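Local coordinates for methyltransferase (Bacteroides thetaiotaomicron, PDB 3FQ6), which probably transfers methyl groups from S-adenosylmethionine, as a methyltransferase related to the tetrapyrrole (corrin/porphyrin) methylases, at residues Pro52-Thr58 / Pro102-Ile108. Residues are numbered along the deposited sequence; the frame is centred on the assembly and turned at random.
Sequences PHRLLKT and PRGEIVI
P52 and P102 form the tight part of this contact, each ring set against the backbone of the other segment. P52 CB lies 3.3 Å from P102 O. At the next ring atom, P52 CG is 3.3 Å from G104 O. In return P102 CG comes within 3.4 Å of P52 O, an oxygen that also accepts the L55 N-H within a type I turn leading into the helix. The two rings themselves meet through their CB atoms, 3.9 Å apart. Beside them L55 and I106 pack closely, L55 CD2 sitting 3.6 Å from I106 CD1 with the side chains crossing at a slant. No hydrogen bond joins the two segments. Here the N-terminal turn of helix 55-66 packs, together with helix 90-99, on the face of strand 105-110, the middle strand of a five-stranded mixed alpha/beta sheet. V74 of the adjacent strand 71-77 backs L55 and I106, while F97 of helix 90-99 covers L55 and reaches the edge of the proline pair at P102. With CG anti to its backbone N (chi1 175°), L55 also sends CD1 to I108 CD1, 3.9 Å away. The buried inner end is looser: T58 meets I108 through CG2 to CD1 at 4.1 Å, and its hydroxyl is hydrogen-bonded to E50. On the solvent side the exposed side chain of R103 leads away, leaving its carbonyl carbon near P52 CB.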
ATOM      1  N   PRO A  52      -2.316  -4.898 -10.070  1.00 37.73           N
ATOM      2  CA  PRO A  52      -1.068  -5.648  -9.910  1.00 38.10           C
ATOM      3  C   PRO A  52       0.036  -5.164 -10.856  1.00 38.34           C
ATOM      4  O   PRO A  52       1.176  -5.041 -10.430  1.00 38.26           O
ATOM      5  CB  PRO A  52      -1.477  -7.096 -10.184  1.00 37.51           C
ATOM      6  CG  PRO A  52      -2.766  -6.984 -10.951  1.00 38.33           C
ATOM      7  CD  PRO A  52      -3.443  -5.749 -10.484  1.00 37.24           C
ATOM      8  N   HIS A  53      -0.310  -4.858 -12.103  1.00 38.93           N
ATOM      9  CA  HIS A  53       0.673  -4.364 -13.068  1.00 40.73           C
ATOM     10  C   HIS A  53       1.248  -3.031 -12.620  1.00 40.57           C
ATOM     11  O   HIS A  53       2.361  -2.690 -12.967  1.00 40.74           O
ATOM     12  CB  HIS A  53       0.066  -4.227 -14.468  1.00 41.20           C
ATOM     13  CG  HIS A  53      -0.835  -5.366 -14.825  1.00 46.62           C
ATOM     14  ND1 HIS A  53      -0.405  -6.681 -14.834  1.00 50.16           N
ATOM     15  CD2 HIS A  53      -2.155  -5.403 -15.127  1.00 50.79           C
ATOM     16  CE1 HIS A  53      -1.414  -7.473 -15.149  1.00 51.60           C
ATOM     17  NE2 HIS A  53      -2.488  -6.724 -15.335  1.00 52.33           N
ATOM     18  N   ARG A  54       0.506  -2.285 -11.829  1.00 40.52           N
ATOM     19  CA  ARG A  54       0.994  -0.986 -11.436  1.00 40.91           C
ATOM     20  C   ARG A  54       1.657  -0.991 -10.099  1.00 39.90           C
ATOM     21  O   ARG A  54       2.193   0.006  -9.692  1.00 40.29           O
ATOM     22  CB  ARG A  54      -0.127   0.038 -11.465  1.00 41.23           C
ATOM     23  CG  ARG A  54       0.018   0.985 -12.597  1.00 42.14           C
ATOM     24  CD  ARG A  54      -1.247   1.752 -12.738  1.00 48.18           C
ATOM     25  NE  ARG A  54      -2.257   1.000 -13.502  1.00 52.53           N
ATOM     26  CZ  ARG A  54      -3.388   0.501 -13.003  1.00 54.17           C
ATOM     27  NH1 ARG A  54      -4.216  -0.158 -13.818  1.00 53.64           N
ATOM     28  NH2 ARG A  54      -3.698   0.656 -11.702  1.00 55.15           N
ATOM     29  N   LEU A  55       1.659  -2.132  -9.442  1.00 39.97           N
ATOM     30  CA  LEU A  55       2.041  -2.203  -8.046  1.00 39.31           C
ATOM     31  C   LEU A  55       3.450  -1.731  -7.760  1.00 39.80           C
ATOM     32  O   LEU A  55       3.653  -0.964  -6.815  1.00 41.90           O
ATOM     33  CB  LEU A  55       1.829  -3.613  -7.488  1.00 38.63           C
ATOM     34  CG  LEU A  55       2.321  -3.853  -6.034  1.00 38.40           C
ATOM     35  CD1 LEU A  55       1.750  -2.851  -5.031  1.00 36.74           C
ATOM     36  CD2 LEU A  55       2.018  -5.263  -5.558  1.00 36.32           C
ATOM     37  N   LEU A  56       4.424  -2.205  -8.523  1.00 39.46           N
ATOM     38  CA  LEU A  56       5.829  -1.915  -8.258  1.00 39.65           C
ATOM     39  C   LEU A  56       6.176  -0.429  -8.470  1.00 40.08           C
ATOM     40  O   LEU A  56       6.956   0.150  -7.702  1.00 40.32           O
ATOM     41  CB  LEU A  56       6.722  -2.749  -9.178  1.00 39.35           C
ATOM     42  CG  LEU A  56       8.079  -3.327  -8.722  1.00 39.41           C
ATOM     43  CD1 LEU A  56       9.044  -3.237  -9.877  1.00 35.18           C
ATOM     44  CD2 LEU A  56       8.710  -2.730  -7.428  1.00 37.41           C
ATOM     45  N   LYS A  57       5.625   0.183  -9.524  1.00 39.96           N
ATOM     46  CA  LYS A  57       5.814   1.613  -9.751  1.00 39.59           C
ATOM     47  C   LYS A  57       5.300   2.410  -8.563  1.00 39.39           C
ATOM     48  O   LYS A  57       5.905   3.393  -8.157  1.00 39.36           O
ATOM     49  CB  LYS A  57       5.086   2.046 -10.999  1.00 39.84           C
ATOM     50  CG  LYS A  57       5.159   3.535 -11.258  1.00 42.03           C
ATOM     51  CD  LYS A  57       5.266   3.832 -12.772  1.00 43.13           C
ATOM     52  CE  LYS A  57       5.029   5.296 -13.070  1.00 43.14           C
ATOM     53  NZ  LYS A  57       5.252   5.553 -14.531  1.00 46.44           N
ATOM     54  N   THR A  58       4.185   1.957  -7.995  1.00 38.41           N
ATOM     55  CA  THR A  58       3.567   2.640  -6.884  1.00 37.34           C
ATOM     56  C   THR A  58       4.400   2.517  -5.606  1.00 37.30           C
ATOM     57  O   THR A  58       4.647   3.516  -4.923  1.00 37.88           O
ATOM     58  CB  THR A  58       2.150   2.116  -6.713  1.00 37.71           C
ATOM     59  OG1 THR A  58       1.375   2.624  -7.794  1.00 36.55           O
ATOM     60  CG2 THR A  58       1.517   2.529  -5.386  1.00 36.46           C
ATOM     61  N   PRO A 102       3.363  -9.383  -9.791  1.00 54.34           N
ATOM     62  CA  PRO A 102       2.123  -9.349  -9.030  1.00 53.31           C
ATOM     63  C   PRO A 102       1.002  -9.742  -9.968  1.00 52.24           C
ATOM     64  O   PRO A 102       0.904  -9.236 -11.092  1.00 51.98           O
ATOM     65  CB  PRO A 102       2.002  -7.879  -8.564  1.00 53.21           C
ATOM     66  CG  PRO A 102       3.346  -7.223  -8.888  1.00 54.07           C
ATOM     67  CD  PRO A 102       3.860  -8.022 -10.081  1.00 54.50           C
ATOM     68  N   ARG A 103       0.233 -10.718  -9.522  1.00 51.10           N
ATOM     69  CA  ARG A 103      -1.014 -11.094 -10.151  1.00 50.08           C
ATOM     70  C   ARG A 103      -1.999 -10.881  -8.993  1.00 48.61           C
ATOM     71  O   ARG A 103      -1.573 -10.807  -7.840  1.00 48.13           O
ATOM     72  CB  ARG A 103      -0.942 -12.565 -10.571  1.00 50.61           C
ATOM     73  CG  ARG A 103      -1.195 -12.882 -12.073  1.00 53.50           C
ATOM     74  CD  ARG A 103      -0.758 -14.329 -12.470  1.00 56.34           C
ATOM     75  NE  ARG A 103      -1.599 -15.392 -11.884  1.00 58.13           N
ATOM     76  CZ  ARG A 103      -1.563 -15.820 -10.608  1.00 57.79           C
ATOM     77  NH1 ARG A 103      -0.729 -15.296  -9.710  1.00 58.67           N
ATOM     78  NH2 ARG A 103      -2.380 -16.789 -10.216  1.00 56.26           N
ATOM     79  N   GLY A 104      -3.288 -10.738  -9.293  1.00 47.04           N
ATOM     80  CA  GLY A 104      -4.333 -10.689  -8.269  1.00 45.05           C
ATOM     81  C   GLY A 104      -4.777  -9.308  -7.825  1.00 44.18           C
ATOM     82  O   GLY A 104      -4.370  -8.309  -8.419  1.00 44.81           O
ATOM     83  N   GLU A 105      -5.606  -9.249  -6.778  1.00 42.74           N
ATOM     84  CA  GLU A 105      -6.171  -7.988  -6.277  1.00 41.73           C
ATOM     85  C   GLU A 105      -5.392  -7.536  -5.055  1.00 40.70           C
ATOM     86  O   GLU A 105      -5.172  -8.326  -4.140  1.00 40.80           O
ATOM     87  CB  GLU A 105      -7.650  -8.138  -5.929  1.00 41.74           C
ATOM     88  CG  GLU A 105      -8.513  -8.630  -7.077  1.00 45.08           C
ATOM     89  CD  GLU A 105     -10.004  -8.402  -6.847  1.00 50.62           C
ATOM     90  OE1 GLU A 105     -10.831  -8.951  -7.629  1.00 52.09           O
ATOM     91  OE2 GLU A 105     -10.355  -7.669  -5.891  1.00 52.83           O
ATOM     92  N   ILE A 106      -4.989  -6.267  -5.046  1.00 39.21           N
ATOM     93  CA  ILE A 106      -4.026  -5.764  -4.093  1.00 38.02           C
ATOM     94  C   ILE A 106      -4.632  -4.750  -3.124  1.00 37.61           C
ATOM     95  O   ILE A 106      -5.390  -3.856  -3.521  1.00 38.41           O
ATOM     96  CB  ILE A 106      -2.879  -5.053  -4.802  1.00 38.04           C
ATOM     97  CG1 ILE A 106      -2.507  -5.771  -6.112  1.00 37.98           C
ATOM     98  CG2 ILE A 106      -1.703  -4.844  -3.827  1.00 38.71           C
ATOM     99  CD1 ILE A 106      -1.293  -6.628  -6.075  1.00 39.59           C
ATOM    100  N   VAL A 107      -4.279  -4.883  -1.854  1.00 36.73           N
ATOM    101  CA  VAL A 107      -4.487  -3.816  -0.884  1.00 36.08           C
ATOM    102  C   VAL A 107      -3.141  -3.479  -0.211  1.00 36.61           C
ATOM    103  O   VAL A 107      -2.420  -4.367   0.254  1.00 37.19           O
ATOM    104  CB  VAL A 107      -5.593  -4.205   0.161  1.00 36.77           C
ATOM    105  CG1 VAL A 107      -5.693  -3.177   1.347  1.00 33.04           C
ATOM    106  CG2 VAL A 107      -6.958  -4.444  -0.555  1.00 32.97           C
ATOM    107  N   ILE A 108      -2.793  -2.201  -0.201  1.00 36.61           N
ATOM    108  CA  ILE A 108      -1.618  -1.705   0.507  1.00 37.00           C
ATOM    109  C   ILE A 108      -2.099  -0.938   1.774  1.00 38.10           C
ATOM    110  O   ILE A 108      -3.010  -0.109   1.708  1.00 38.52           O
ATOM    111  CB  ILE A 108      -0.747  -0.772  -0.388  1.00 36.72           C
ATOM    112  CG1 ILE A 108      -0.513  -1.366  -1.786  1.00 36.46           C
ATOM    113  CG2 ILE A 108       0.610  -0.406   0.272  1.00 35.51           C
ATOM    114  CD1 ILE A 108      -0.209  -0.265  -2.864  1.00 37.30           C
TER